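Local coordinates for protein citrate synthase (Pyrobaculum aerophilum, PDB 2IBP) that probably catalyses the condensation of oxaloacetate with acetyl-CoA and water to citrate and CoA, a step of the tricarboxylic acid cycle, working as a homodimer, at residues A[88-92]-A[176-182]; A[117-121]-A[234-238]; A[165-170]-A[359-363]; A[203-207]-A[353-358]; A[237-241]-A[372-376]. One frame throughout, in Å; residues are numbered along the deposited sequence. Where two conformers were deposited one is given.

Contact 1 of 5, residues A[88-92]-A[176-182]; sequences KKYRE and RPRDDLG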
# COMPACT_ATOMS: atom_id res chain seq x y z
N LYS A 88 9.74 -20.93 -14.41
CA LYS A 88 8.86 -22.08 -14.50
C LYS A 88 8.72 -22.79 -13.16
O LYS A 88 7.62 -23.23 -12.79
CB LYS A 88 9.34 -23.03 -15.59
CG LYS A 88 9.02 -22.54 -16.96
CD LYS A 88 9.65 -23.38 -18.04
CE LYS A 88 9.17 -22.95 -19.40
NZ LYS A 88 9.74 -23.80 -20.47
N LYS A 89 9.83 -22.96 -12.45
CA LYS A 89 9.84 -23.60 -11.14
C LYS A 89 9.04 -22.76 -10.14
O LYS A 89 8.38 -23.30 -9.26
CB LYS A 89 11.28 -23.73 -10.63
CG LYS A 89 11.40 -24.46 -9.31
CD LYS A 89 12.86 -24.56 -8.85
CE LYS A 89 13.45 -23.18 -8.54
NZ LYS A 89 14.84 -23.27 -7.99
N TYR A 90 9.10 -21.45 -10.29
CA TYR A 90 8.41 -20.57 -9.35
C TYR A 90 6.92 -20.40 -9.58
O TYR A 90 6.23 -19.88 -8.71
CB TYR A 90 9.01 -19.17 -9.38
CG TYR A 90 10.47 -19.09 -9.04
CD1 TYR A 90 11.02 -19.90 -8.06
CD2 TYR A 90 11.25 -18.07 -9.55
CE1 TYR A 90 12.36 -19.80 -7.74
CE2 TYR A 90 12.56 -17.93 -9.21
CZ TYR A 90 13.11 -18.79 -8.30
OH TYR A 90 14.44 -18.64 -7.99
N ARG A 91 6.42 -20.82 -10.73
CA ARG A 91 5.00 -20.59 -11.04
C ARG A 91 4.03 -21.14 -10.02
O ARG A 91 2.99 -20.53 -9.76
CB ARG A 91 4.64 -21.19 -12.40
CG ARG A 91 5.30 -20.52 -13.54
CD ARG A 91 4.95 -21.26 -14.80
NE ARG A 91 5.57 -20.65 -15.96
CZ ARG A 91 5.56 -21.19 -17.18
NH1 ARG A 91 5.05 -22.39 -17.37
NH2 ARG A 91 6.12 -20.55 -18.18
N GLU A 92 4.30 -22.32 -9.48
CA GLU A 92 3.36 -22.96 -8.57
C GLU A 92 3.31 -22.22 -7.24
O GLU A 92 4.31 -21.64 -6.81
CB GLU A 92 3.71 -24.42 -8.34
CG GLU A 92 2.72 -25.20 -7.50
CD GLU A 92 1.30 -25.21 -8.04
OE1 GLU A 92 0.91 -26.21 -8.68
OE2 GLU A 92 0.58 -24.20 -7.88
N ARG A 176 -3.01 -26.63 -12.92
CA ARG A 176 -1.68 -26.26 -12.47
C ARG A 176 -0.76 -25.92 -13.63
O ARG A 176 -1.03 -26.29 -14.77
CB ARG A 176 -1.11 -27.32 -11.53
CG ARG A 176 -1.95 -27.44 -10.27
CD ARG A 176 -1.38 -28.38 -9.23
NE ARG A 176 -2.29 -28.49 -8.09
CZ ARG A 176 -2.31 -27.65 -7.06
NH1 ARG A 176 -1.46 -26.63 -7.00
NH2 ARG A 176 -3.18 -27.83 -6.08
N PRO A 177 0.30 -25.15 -13.34
CA PRO A 177 1.17 -24.70 -14.41
C PRO A 177 1.86 -25.80 -15.19
O PRO A 177 2.34 -26.77 -14.59
CB PRO A 177 2.23 -23.86 -13.70
CG PRO A 177 1.67 -23.56 -12.35
CD PRO A 177 0.73 -24.65 -12.02
N ARG A 178 1.86 -25.66 -16.50
CA ARG A 178 2.58 -26.57 -17.38
C ARG A 178 3.98 -26.06 -17.66
O ARG A 178 4.20 -24.99 -18.26
CB ARG A 178 1.82 -26.82 -18.68
CG ARG A 178 0.94 -28.05 -18.65
CD ARG A 178 0.19 -28.22 -19.92
NE ARG A 178 1.08 -28.40 -21.06
CZ ARG A 178 0.65 -28.51 -22.32
NH1 ARG A 178 -0.65 -28.41 -22.59
NH2 ARG A 178 1.51 -28.66 -23.30
N ASP A 179 4.93 -26.88 -17.27
CA ASP A 179 6.32 -26.56 -17.37
C ASP A 179 6.79 -26.38 -18.82
O ASP A 179 7.76 -25.68 -19.07
CB ASP A 179 7.06 -27.73 -16.74
CG ASP A 179 8.20 -27.30 -15.90
OD1 ASP A 179 8.09 -26.24 -15.27
OD2 ASP A 179 9.12 -28.13 -15.74
N ASP A 180 6.08 -26.98 -19.77
CA ASP A 180 6.48 -26.90 -21.17
C ASP A 180 5.92 -25.71 -21.93
O ASP A 180 6.18 -25.53 -23.12
CB ASP A 180 6.12 -28.19 -21.92
CG ASP A 180 4.64 -28.46 -21.95
OD1 ASP A 180 3.96 -28.23 -20.93
OD2 ASP A 180 4.16 -28.96 -22.99
N LEU A 181 5.09 -24.91 -21.25
CA LEU A 181 4.50 -23.74 -21.88
C LEU A 181 5.18 -22.46 -21.41
O LEU A 181 5.65 -22.37 -20.27
CB LEU A 181 3.01 -23.65 -21.54
CG LEU A 181 2.12 -24.76 -22.08
CD1 LEU A 181 0.66 -24.49 -21.71
CD2 LEU A 181 2.31 -24.83 -23.60
N GLY A 182 5.19 -21.47 -22.29
CA GLY A 182 5.71 -20.15 -21.99
C GLY A 182 4.81 -19.43 -21.00
O GLY A 182 3.71 -19.87 -20.69
O HOH W 1 5.91 -24.28 -14.76
O HOH W 2 8.39 -23.34 -22.79
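Arg91 reaches from segment 88-92 into the curve of the loop 176-182, where the stem of its side chain meets Pro177 and its tip meets Leu181. CB lies 3.8 Å from both CG and CB of Pro177, and the aliphatic stem then slides past the proline ring, with Arg91 CD 3.9 Å from Pro177 CB. The chain is extended from CG to NE, which carries the guanidinium to the backbone carbonyl of Leu181. That oxygen is gripped end-on: Leu181 O accepts from Arg91 NH2 at 2.8 Å and from Arg91 NH1 at 3.0 Å, and it lies within 1° of the guanidinium plane. Lys88 CG sits over the centre of one face of the group, 3.7 Å above the plane. A leucine here lacks both donors and would probably leave the Leu181 carbonyl without its mate and the turn less firmly tied to segment 88-92. Lys88 NZ adds a weak bond to Asp179 O, and a water joins Lys88 O to Asp179 OD1. At the other end Glu92 OE1 pairs with Arg176 NH1, less certainly because Arg176 has two conformers, while Glu92 OE2 bonds to Tyr164. The target is a type I beta turn, Arg178 to Leu181, followed by Gly182 as N-cap of helix 183-192: the C-terminal part of helix 77-90 and the residues that follow, docked on an interhelical turn at the periphery of the helical citrate synthase fold.

Contact 2 of 5, residues A[117-121]-A[234-238]; sequences VAAEG and YSSVA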
# COMPACT_ATOMS: atom_id res chain seq x y z
N VAL A 117 -0.97 -12.66 -2.59
CA VAL A 117 0.42 -12.20 -2.65
C VAL A 117 1.00 -12.12 -1.23
O VAL A 117 2.10 -12.60 -0.97
CB VAL A 117 0.52 -10.87 -3.36
CG1 VAL A 117 1.88 -10.25 -3.12
CG2 VAL A 117 0.23 -11.07 -4.84
N ALA A 118 0.22 -11.60 -0.30
CA ALA A 118 0.66 -11.55 1.10
C ALA A 118 0.88 -12.97 1.63
O ALA A 118 1.88 -13.26 2.30
CB ALA A 118 -0.37 -10.84 1.98
N ALA A 119 -0.07 -13.86 1.35
CA ALA A 119 0.02 -15.25 1.80
C ALA A 119 1.25 -15.95 1.26
O ALA A 119 1.93 -16.65 2.00
CB ALA A 119 -1.22 -16.03 1.42
N GLU A 120 1.53 -15.76 -0.03
CA GLU A 120 2.70 -16.40 -0.63
C GLU A 120 3.98 -15.87 -0.00
O GLU A 120 4.92 -16.63 0.27
CB GLU A 120 2.70 -16.20 -2.14
CG GLU A 120 3.81 -16.93 -2.89
CD GLU A 120 3.63 -18.45 -3.02
OE1 GLU A 120 2.53 -18.99 -2.73
OE2 GLU A 120 4.61 -19.09 -3.47
N GLY A 121 4.02 -14.58 0.31
CA GLY A 121 5.21 -14.02 0.92
C GLY A 121 5.43 -14.52 2.34
O GLY A 121 6.58 -14.60 2.83
N TYR A 234 6.88 -8.90 -1.28
CA TYR A 234 5.52 -9.37 -1.46
C TYR A 234 4.55 -8.32 -0.93
O TYR A 234 3.55 -8.01 -1.56
CB TYR A 234 5.31 -10.69 -0.76
CG TYR A 234 5.92 -11.90 -1.45
CD1 TYR A 234 5.14 -12.72 -2.24
CD2 TYR A 234 7.23 -12.27 -1.22
CE1 TYR A 234 5.64 -13.87 -2.82
CE2 TYR A 234 7.77 -13.41 -1.82
CZ TYR A 234 6.96 -14.21 -2.61
OH TYR A 234 7.44 -15.37 -3.21
N SER A 235 4.81 -7.81 0.27
CA SER A 235 3.93 -6.80 0.85
C SER A 235 3.87 -5.53 -0.02
O SER A 235 2.81 -4.92 -0.20
CB SER A 235 4.38 -6.47 2.27
OG SER A 235 4.18 -7.63 3.07
N SER A 236 5.01 -5.16 -0.60
CA SER A 236 5.05 -4.00 -1.48
C SER A 236 4.16 -4.22 -2.73
O SER A 236 3.42 -3.33 -3.17
CB SER A 236 6.48 -3.69 -1.88
OG SER A 236 7.24 -3.35 -0.72
N VAL A 237 4.22 -5.43 -3.27
CA VAL A 237 3.39 -5.77 -4.42
C VAL A 237 1.91 -5.83 -4.02
O VAL A 237 1.06 -5.31 -4.76
CB VAL A 237 3.87 -7.05 -5.12
CG1 VAL A 237 2.83 -7.53 -6.15
CG2 VAL A 237 5.20 -6.79 -5.79
N ALA A 238 1.61 -6.37 -2.85
CA ALA A 238 0.23 -6.42 -2.37
C ALA A 238 -0.33 -4.99 -2.29
O ALA A 238 -1.46 -4.73 -2.71
CB ALA A 238 0.14 -7.13 -1.03
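Tyr234 lays its ring against the backbone of Gly121, and this is the centre of the packing between helix 109-123 and helix 233-244. Gly121 CA stands 3.3 Å from the Tyr234 ring centroid and 16° off its normal, a CH-pi contact over the face. Such an approach is possible because Gly121 carries no CB, which would project straight at Tyr234 CB. With CG anti to its own carbonyl carbon (chi1 -75°), Tyr234 directs the ring across the neighbouring helix, where CE1 also meets the Glu120 methylene at CG, 3.6 Å away. The polar ends of both residues are settled outside this pair: Tyr234 OH bonds to Asp124, and the Glu120 carboxylate to Thr97, His94 N and Lys157. Val117 uses a single branch. CG1 lies opposite the backbone N across the CA-CB bond, and it presses closely on Tyr234 O at 3.2 Å while also touching Val237 CG1 at 4.2 Å and Ala238 CB at 4.1 Å. The segment axes are almost exactly antiparallel, at 178°, and only 8.4 Å apart, a close approach allowed by the small residues Gly121 and Ala238. Ser235 and Ala238 both meet Glu114 of the second subunit, so this antiparallel helix pair within one chain lies beside the subunit interface of the largely helical citrate synthase dimer.

Contact 3 of 5, residues A[165-170]-A[359-363]; sequences HYRFSR and PYEYF. With ACT (acetate ion), chain C.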
# COMPACT_ATOMS: atom_id res chain seq x y z
N HIS A 165 -7.75 -18.24 -9.16
CA HIS A 165 -8.94 -17.56 -8.71
C HIS A 165 -10.04 -17.71 -9.75
O HIS A 165 -11.20 -18.00 -9.41
CB HIS A 165 -8.69 -16.10 -8.45
CG HIS A 165 -9.86 -15.43 -7.82
ND1 HIS A 165 -10.85 -14.84 -8.57
CD2 HIS A 165 -10.27 -15.39 -6.53
CE1 HIS A 165 -11.80 -14.40 -7.76
NE2 HIS A 165 -11.47 -14.72 -6.52
N TYR A 166 -9.69 -17.51 -11.02
CA TYR A 166 -10.68 -17.66 -12.09
C TYR A 166 -11.34 -19.03 -12.01
O TYR A 166 -12.56 -19.13 -12.01
CB TYR A 166 -10.08 -17.41 -13.46
CG TYR A 166 -11.03 -17.76 -14.57
CD1 TYR A 166 -12.13 -16.97 -14.83
CD2 TYR A 166 -10.87 -18.93 -15.31
CE1 TYR A 166 -13.04 -17.31 -15.81
CE2 TYR A 166 -11.74 -19.26 -16.32
CZ TYR A 166 -12.84 -18.47 -16.54
OH TYR A 166 -13.73 -18.82 -17.55
N ARG A 167 -10.53 -20.07 -11.97
CA ARG A 167 -11.03 -21.44 -11.90
C ARG A 167 -11.93 -21.64 -10.69
O ARG A 167 -13.03 -22.16 -10.82
CB ARG A 167 -9.87 -22.42 -11.85
CG ARG A 167 -8.94 -22.35 -13.05
CD ARG A 167 -9.59 -22.81 -14.33
NE ARG A 167 -9.96 -24.23 -14.29
CZ ARG A 167 -10.44 -24.88 -15.35
NH1 ARG A 167 -10.58 -24.24 -16.51
NH2 ARG A 167 -10.75 -26.15 -15.26
N PHE A 168 -11.44 -21.28 -9.51
CA PHE A 168 -12.24 -21.43 -8.31
C PHE A 168 -13.53 -20.61 -8.36
O PHE A 168 -14.56 -21.06 -7.86
CB PHE A 168 -11.48 -21.06 -7.04
CG PHE A 168 -10.40 -22.03 -6.67
CD1 PHE A 168 -10.63 -23.39 -6.63
CD2 PHE A 168 -9.23 -21.55 -6.12
CE1 PHE A 168 -9.64 -24.26 -6.19
CE2 PHE A 168 -8.23 -22.42 -5.69
CZ PHE A 168 -8.46 -23.77 -5.69
N SER A 169 -13.47 -19.42 -8.95
CA SER A 169 -14.66 -18.55 -9.01
C SER A 169 -15.76 -19.18 -9.85
O SER A 169 -16.95 -18.89 -9.66
CB SER A 169 -14.30 -17.16 -9.57
OG SER A 169 -14.10 -17.21 -10.97
N ARG A 170 -15.37 -20.06 -10.77
CA ARG A 170 -16.28 -20.76 -11.67
C ARG A 170 -16.60 -22.19 -11.19
O ARG A 170 -17.22 -22.98 -11.91
CB ARG A 170 -15.69 -20.79 -13.09
CG ARG A 170 -16.02 -19.60 -13.97
CD ARG A 170 -15.69 -18.24 -13.35
NE ARG A 170 -16.18 -17.14 -14.18
CZ ARG A 170 -16.10 -15.85 -13.85
NH1 ARG A 170 -15.56 -15.48 -12.70
NH2 ARG A 170 -16.58 -14.92 -14.67
N PRO A 359 -13.18 -12.76 -18.44
CA PRO A 359 -14.19 -11.87 -17.87
C PRO A 359 -13.62 -10.48 -17.56
O PRO A 359 -12.44 -10.34 -17.24
CB PRO A 359 -14.64 -12.59 -16.59
CG PRO A 359 -14.24 -13.99 -16.79
CD PRO A 359 -12.97 -13.94 -17.59
N TYR A 360 -14.47 -9.47 -17.59
CA TYR A 360 -14.03 -8.10 -17.36
C TYR A 360 -13.25 -7.93 -16.07
O TYR A 360 -12.28 -7.16 -16.01
CB TYR A 360 -15.23 -7.17 -17.25
CG TYR A 360 -16.01 -6.97 -18.53
CD1 TYR A 360 -15.39 -6.46 -19.66
CD2 TYR A 360 -17.38 -7.14 -18.55
CE1 TYR A 360 -16.11 -6.19 -20.81
CE2 TYR A 360 -18.11 -6.88 -19.70
CZ TYR A 360 -17.48 -6.40 -20.82
OH TYR A 360 -18.20 -6.15 -21.98
N GLU A 361 -13.72 -8.58 -15.01
CA GLU A 361 -13.10 -8.44 -13.70
C GLU A 361 -11.67 -8.98 -13.64
O GLU A 361 -10.96 -8.72 -12.67
CB GLU A 361 -13.97 -9.06 -12.60
CG GLU A 361 -14.23 -10.56 -12.73
CD GLU A 361 -15.44 -10.95 -13.59
OE1 GLU A 361 -15.99 -10.12 -14.36
OE2 GLU A 361 -15.86 -12.12 -13.47
N TYR A 362 -11.26 -9.70 -14.68
CA TYR A 362 -9.88 -10.21 -14.77
C TYR A 362 -8.97 -9.31 -15.60
O TYR A 362 -7.77 -9.55 -15.69
CB TYR A 362 -9.82 -11.67 -15.22
CG TYR A 362 -10.35 -12.60 -14.16
CD1 TYR A 362 -9.52 -13.07 -13.13
CD2 TYR A 362 -11.71 -12.85 -14.06
CE1 TYR A 362 -10.02 -13.82 -12.12
CE2 TYR A 362 -12.22 -13.59 -13.02
CZ TYR A 362 -11.38 -14.06 -12.03
OH TYR A 362 -11.89 -14.79 -10.98
N PHE A 363 -9.52 -8.25 -16.20
CA PHE A 363 -8.71 -7.34 -17.01
C PHE A 363 -7.62 -6.68 -16.17
O PHE A 363 -6.44 -6.66 -16.56
CB PHE A 363 -9.58 -6.24 -17.64
CG PHE A 363 -10.38 -6.69 -18.85
CD1 PHE A 363 -10.75 -8.02 -19.02
CD2 PHE A 363 -10.90 -5.73 -19.72
CE1 PHE A 363 -11.53 -8.40 -20.12
CE2 PHE A 363 -11.67 -6.12 -20.81
CZ PHE A 363 -11.98 -7.45 -21.00
C ACT C . -17.69 -10.40 -19.25
O ACT C . -17.17 -10.38 -18.10
OXT ACT C . -18.93 -10.51 -19.29
CH3 ACT C . -16.87 -10.27 -20.51
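Tyr166 and Tyr362 mark the closest backbone approach, CA to CA 8.0 Å, so the last turn of helix 141-169 and the loop 359-363 are bridged by side chains. Tyr362 supplies most of the bridge. Its ring receives the edge of Tyr166 on one face, with centroids 5.5 Å apart and planes at 89°, a T-shaped pair, while its hydroxyl ends at the rim of the His165 imidazole. Tyr362 OH and His165 ND1 are hydrogen-bonded at 2.6 Å, and either may be the donor; CG anti to the backbone N (chi1 -173°) points the imidazole there, and His165 NE2 is hydrogen-bonded to Leu104 O. Pro359 CG packs on Tyr166 CE1 at 3.7 Å. Arg170 is positioned by a bond from NH1 to Ser169 OG at 2.8 Å, and its NH2 meets Glu361 OE2 in a salt bridge at 3.1 Å, given with reserve because Glu361 has two conformers. Tyr360 turns the other way: its N bonds to ACT O of an acetate ion, probably from the crystallisation liquor, at 2.9 Å, and the acetate methyl lies over one face of its ring. A glycine in its place would probably deprive that methyl of its aromatic partner and take packing from Glu254, Arg258 and Leu261. Pro109 of helix 109-123 touches both His165 and Tyr362, helix 95-103 borders His165, and helix 252-263 flanks Tyr360, so the contact ties a helix end to the connection between helices 349-356 and 363-382.

Contact 4 of 5, residues A[203-207]-A[353-358]; sequences GIDLY and FYYMGI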
# COMPACT_ATOMS: atom_id res chain seq x y z
N GLY A 203 -1.11 -12.61 -28.13
CA GLY A 203 -1.83 -11.47 -27.61
C GLY A 203 -1.53 -11.24 -26.14
O GLY A 203 -1.26 -10.12 -25.73
N ILE A 204 -1.55 -12.32 -25.37
CA ILE A 204 -1.25 -12.20 -23.94
C ILE A 204 0.21 -11.77 -23.76
O ILE A 204 0.50 -10.84 -23.02
CB ILE A 204 -1.56 -13.49 -23.16
CG1 ILE A 204 -3.07 -13.78 -23.21
CG2 ILE A 204 -1.08 -13.38 -21.70
CD1 ILE A 204 -3.95 -12.70 -22.59
N ASP A 205 1.12 -12.42 -24.47
CA ASP A 205 2.54 -12.07 -24.35
C ASP A 205 2.75 -10.60 -24.71
O ASP A 205 3.46 -9.87 -24.00
CB ASP A 205 3.38 -12.94 -25.29
CG ASP A 205 4.85 -12.93 -24.94
OD1 ASP A 205 5.18 -13.00 -23.74
OD2 ASP A 205 5.70 -12.98 -25.86
N LEU A 206 2.15 -10.16 -25.81
CA LEU A 206 2.27 -8.78 -26.25
C LEU A 206 1.72 -7.84 -25.19
O LEU A 206 2.36 -6.85 -24.83
CB LEU A 206 1.54 -8.57 -27.57
CG LEU A 206 1.68 -7.18 -28.17
CD1 LEU A 206 3.15 -6.82 -28.41
CD2 LEU A 206 0.86 -7.14 -29.49
N TYR A 207 0.53 -8.15 -24.68
CA TYR A 207 -0.07 -7.30 -23.66
C TYR A 207 0.87 -7.19 -22.46
O TYR A 207 1.09 -6.10 -21.93
CB TYR A 207 -1.40 -7.87 -23.22
CG TYR A 207 -2.06 -7.02 -22.15
CD1 TYR A 207 -2.97 -6.02 -22.49
CD2 TYR A 207 -1.70 -7.15 -20.82
CE1 TYR A 207 -3.52 -5.22 -21.52
CE2 TYR A 207 -2.24 -6.34 -19.86
CZ TYR A 207 -3.14 -5.38 -20.22
OH TYR A 207 -3.66 -4.57 -19.25
N PHE A 353 -9.22 -9.52 -25.12
CA PHE A 353 -9.53 -10.22 -23.87
C PHE A 353 -10.99 -10.66 -23.88
O PHE A 353 -11.32 -11.78 -23.51
CB PHE A 353 -9.36 -9.35 -22.62
CG PHE A 353 -7.94 -8.98 -22.28
CD1 PHE A 353 -6.87 -9.76 -22.66
CD2 PHE A 353 -7.71 -7.93 -21.40
CE1 PHE A 353 -5.57 -9.40 -22.28
CE2 PHE A 353 -6.43 -7.59 -21.00
CZ PHE A 353 -5.37 -8.35 -21.41
N TYR A 354 -11.86 -9.73 -24.25
CA TYR A 354 -13.29 -10.01 -24.29
C TYR A 354 -13.55 -11.23 -25.19
O TYR A 354 -14.25 -12.15 -24.81
CB TYR A 354 -14.05 -8.78 -24.79
CG TYR A 354 -15.55 -9.01 -24.93
CD1 TYR A 354 -16.42 -8.69 -23.91
CD2 TYR A 354 -16.07 -9.49 -26.12
CE1 TYR A 354 -17.77 -8.91 -24.04
CE2 TYR A 354 -17.42 -9.67 -26.28
CZ TYR A 354 -18.26 -9.39 -25.25
OH TYR A 354 -19.61 -9.61 -25.43
N TYR A 355 -12.97 -11.21 -26.38
CA TYR A 355 -13.19 -12.29 -27.33
C TYR A 355 -12.55 -13.61 -26.90
O TYR A 355 -13.05 -14.70 -27.24
CB TYR A 355 -12.73 -11.88 -28.73
CG TYR A 355 -13.63 -10.90 -29.44
CD1 TYR A 355 -15.01 -11.03 -29.37
CD2 TYR A 355 -13.12 -9.96 -30.32
CE1 TYR A 355 -15.86 -10.18 -30.07
CE2 TYR A 355 -13.96 -9.12 -31.07
CZ TYR A 355 -15.33 -9.24 -30.93
OH TYR A 355 -16.17 -8.43 -31.66
N MET A 356 -11.46 -13.52 -26.13
CA MET A 356 -10.79 -14.69 -25.58
C MET A 356 -11.57 -15.34 -24.44
O MET A 356 -11.21 -16.42 -23.96
CB MET A 356 -9.40 -14.33 -25.07
CG MET A 356 -8.42 -13.93 -26.15
SD MET A 356 -6.90 -13.45 -25.33
CE MET A 356 -5.93 -12.81 -26.68
N GLY A 357 -12.62 -14.68 -23.97
CA GLY A 357 -13.45 -15.22 -22.90
C GLY A 357 -12.95 -14.85 -21.52
O GLY A 357 -13.35 -15.44 -20.52
N ILE A 358 -12.07 -13.85 -21.46
CA ILE A 358 -11.57 -13.39 -20.16
C ILE A 358 -12.62 -12.44 -19.61
O ILE A 358 -12.99 -11.45 -20.27
CB ILE A 358 -10.25 -12.65 -20.31
CG1 ILE A 358 -9.18 -13.62 -20.85
CG2 ILE A 358 -9.85 -11.99 -18.97
CD1 ILE A 358 -7.87 -12.96 -21.20
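Phe353 drives the edge of its ring into the face of Tyr207, its CZ standing 3.4 Å above the centre of that ring. Centroids 4.8 Å apart and planes at 55° make this an inclined edge-to-face pair. The neighbouring ring atom, Phe353 CE1, meets Ile204 CD1 obliquely at 3.7 Å. On the next turn Met356 runs out fully extended beyond CG (chi3 -173°), which sets SD 4.1 Å from Ile204 CD1 and brings its methyl CE to Gly203 CA at 4.4 Å. Gly357 then closes the helix: its positive phi of 89° and the bonds from Gly357 N to Tyr354 O and from Ile358 N to Phe353 O define a Schellman motif. That reversal lets Ile358 point back, and its CD1 meets Ile204 CD1 at 4.2 Å. One methyl of helix 198-210 is thus touched by a phenyl, a thioether and a second methyl. Ile366 of helix 363-382 packs on Tyr207, Phe353 and Ile358 alike, and His211 stacks on Tyr207. With the Tyr207 side chain about 6 Å from that of Asp346, a predicted active-site residue, this is an apolar helix-helix core beside the probable catalytic site.

Contact 5 of 5, residues A[237-241]-A[372-376]; sequences VAAAI and VVGWV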
# COMPACT_ATOMS: atom_id res chain seq x y z
N VAL A 237 4.22 -5.43 -3.27
CA VAL A 237 3.39 -5.77 -4.42
C VAL A 237 1.91 -5.83 -4.02
O VAL A 237 1.06 -5.31 -4.76
CB VAL A 237 3.87 -7.05 -5.12
CG1 VAL A 237 2.83 -7.53 -6.15
CG2 VAL A 237 5.20 -6.79 -5.79
N ALA A 238 1.61 -6.37 -2.85
CA ALA A 238 0.23 -6.42 -2.37
C ALA A 238 -0.33 -4.99 -2.29
O ALA A 238 -1.46 -4.73 -2.71
CB ALA A 238 0.14 -7.13 -1.03
N ALA A 239 0.49 -4.05 -1.80
CA ALA A 239 0.09 -2.64 -1.72
C ALA A 239 -0.11 -2.03 -3.11
O ALA A 239 -1.04 -1.29 -3.32
CB ALA A 239 1.11 -1.82 -0.92
N ALA A 240 0.78 -2.34 -4.05
CA ALA A 240 0.64 -1.87 -5.42
C ALA A 240 -0.71 -2.33 -6.01
O ALA A 240 -1.43 -1.56 -6.64
CB ALA A 240 1.77 -2.39 -6.27
N ILE A 241 -1.04 -3.60 -5.76
CA ILE A 241 -2.33 -4.18 -6.19
C ILE A 241 -3.50 -3.46 -5.55
O ILE A 241 -4.50 -3.19 -6.20
CB ILE A 241 -2.35 -5.68 -5.89
CG1 ILE A 241 -1.31 -6.39 -6.77
CG2 ILE A 241 -3.74 -6.28 -6.10
CD1 ILE A 241 -1.03 -7.83 -6.35
N VAL A 372 3.75 -6.25 -12.62
CA VAL A 372 4.47 -6.72 -11.44
C VAL A 372 5.98 -6.62 -11.65
O VAL A 372 6.72 -6.28 -10.72
CB VAL A 372 4.04 -8.13 -11.04
CG1 VAL A 372 4.23 -9.10 -12.18
CG2 VAL A 372 4.78 -8.56 -9.76
N VAL A 373 6.45 -6.84 -12.88
CA VAL A 373 7.89 -6.73 -13.09
C VAL A 373 8.37 -5.29 -12.90
O VAL A 373 9.43 -5.06 -12.33
CB VAL A 373 8.38 -7.34 -14.41
CG1 VAL A 373 7.89 -6.56 -15.63
CG2 VAL A 373 9.92 -7.41 -14.39
N GLY A 374 7.60 -4.32 -13.38
CA GLY A 374 7.94 -2.93 -13.17
C GLY A 374 7.94 -2.61 -11.69
O GLY A 374 8.85 -1.98 -11.18
N TRP A 375 6.92 -3.08 -10.97
CA TRP A 375 6.84 -2.80 -9.55
C TRP A 375 8.07 -3.29 -8.81
O TRP A 375 8.69 -2.52 -8.07
CB TRP A 375 5.60 -3.42 -8.92
CG TRP A 375 4.31 -2.86 -9.38
CD1 TRP A 375 4.06 -1.59 -9.73
CD2 TRP A 375 3.04 -3.53 -9.34
NE1 TRP A 375 2.72 -1.43 -10.03
CE2 TRP A 375 2.08 -2.61 -9.80
CE3 TRP A 375 2.64 -4.82 -9.01
CZ2 TRP A 375 0.74 -2.95 -9.93
CZ3 TRP A 375 1.30 -5.16 -9.16
CH2 TRP A 375 0.37 -4.23 -9.63
N VAL A 376 8.41 -4.56 -9.00
CA VAL A 376 9.57 -5.13 -8.30
C VAL A 376 10.89 -4.45 -8.73
O VAL A 376 11.75 -4.15 -7.89
CB VAL A 376 9.62 -6.66 -8.32
CG1 VAL A 376 8.37 -7.23 -7.66
CG2 VAL A 376 9.77 -7.19 -9.76
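Ala240 CB sits squarely over the indole of Trp375, 3.5 Å from the centroid of the six-membered ring and 14° off its normal, a CH-pi contact. Two further groups bound that ring from the same helix: Ile241 CG1 comes to CZ3 of Trp375 at 3.7 Å, and Val237 CG1 to Trp375 CE3 at 3.9 Å. The two branches of Val237 divide the work here, since CG2 instead meets Val376 CG1, at 3.7 Å. What places the indole is partly its torsion, with CG anti to the carbonyl carbon (chi1 -66°), which sends it across toward helix 233-244. Its own helix covers the opposite face, where Val372 N lies 4.0 Å above the plane near the rim. The ring nitrogen is also held, because Trp375 NE1 bonds to Ser219 OG and thereby helps to fix the rotation of the indole. Farther out, Met158 of helix 141-169 touches both Val237 and Val372, and helix 109-123 packs on Ile241. The segment axes pass 10.5 Å apart and cross at 126°, a separation that the bulky indole spans by lying against a small alanine. All six touching residues are buried, and Ala239 of the same helix meets Ala239 of the second subunit, so this is a helix-crossing core immediately behind the subunit interface of the helical citrate synthase dimer.

In the fold
Contacts 2 and 5 form one continuous core: their centres are 9 Å apart, they share Val237 and Ala238 on helix 233-244, and Val117 CG2 meets Ile241 CD1 at 3.8 Å. Both also reach the second subunit. Contacts 3 and 4, centred 13 Å apart, make a second cluster around Phe363, with contact 4 nested in the loop closed by contact 3. Contact 1 is peripheral, 22 Å from the chain centre, and touches contact 2 through Glu92 and Glu120. It closes before contacts 4 and 5 open, whereas it crosses contacts 2 and 3 along the chain. Contacts 2 and 5 thus lie on the dimer side and contact 4 near the predicted active site, all drawn from helices far apart in sequence.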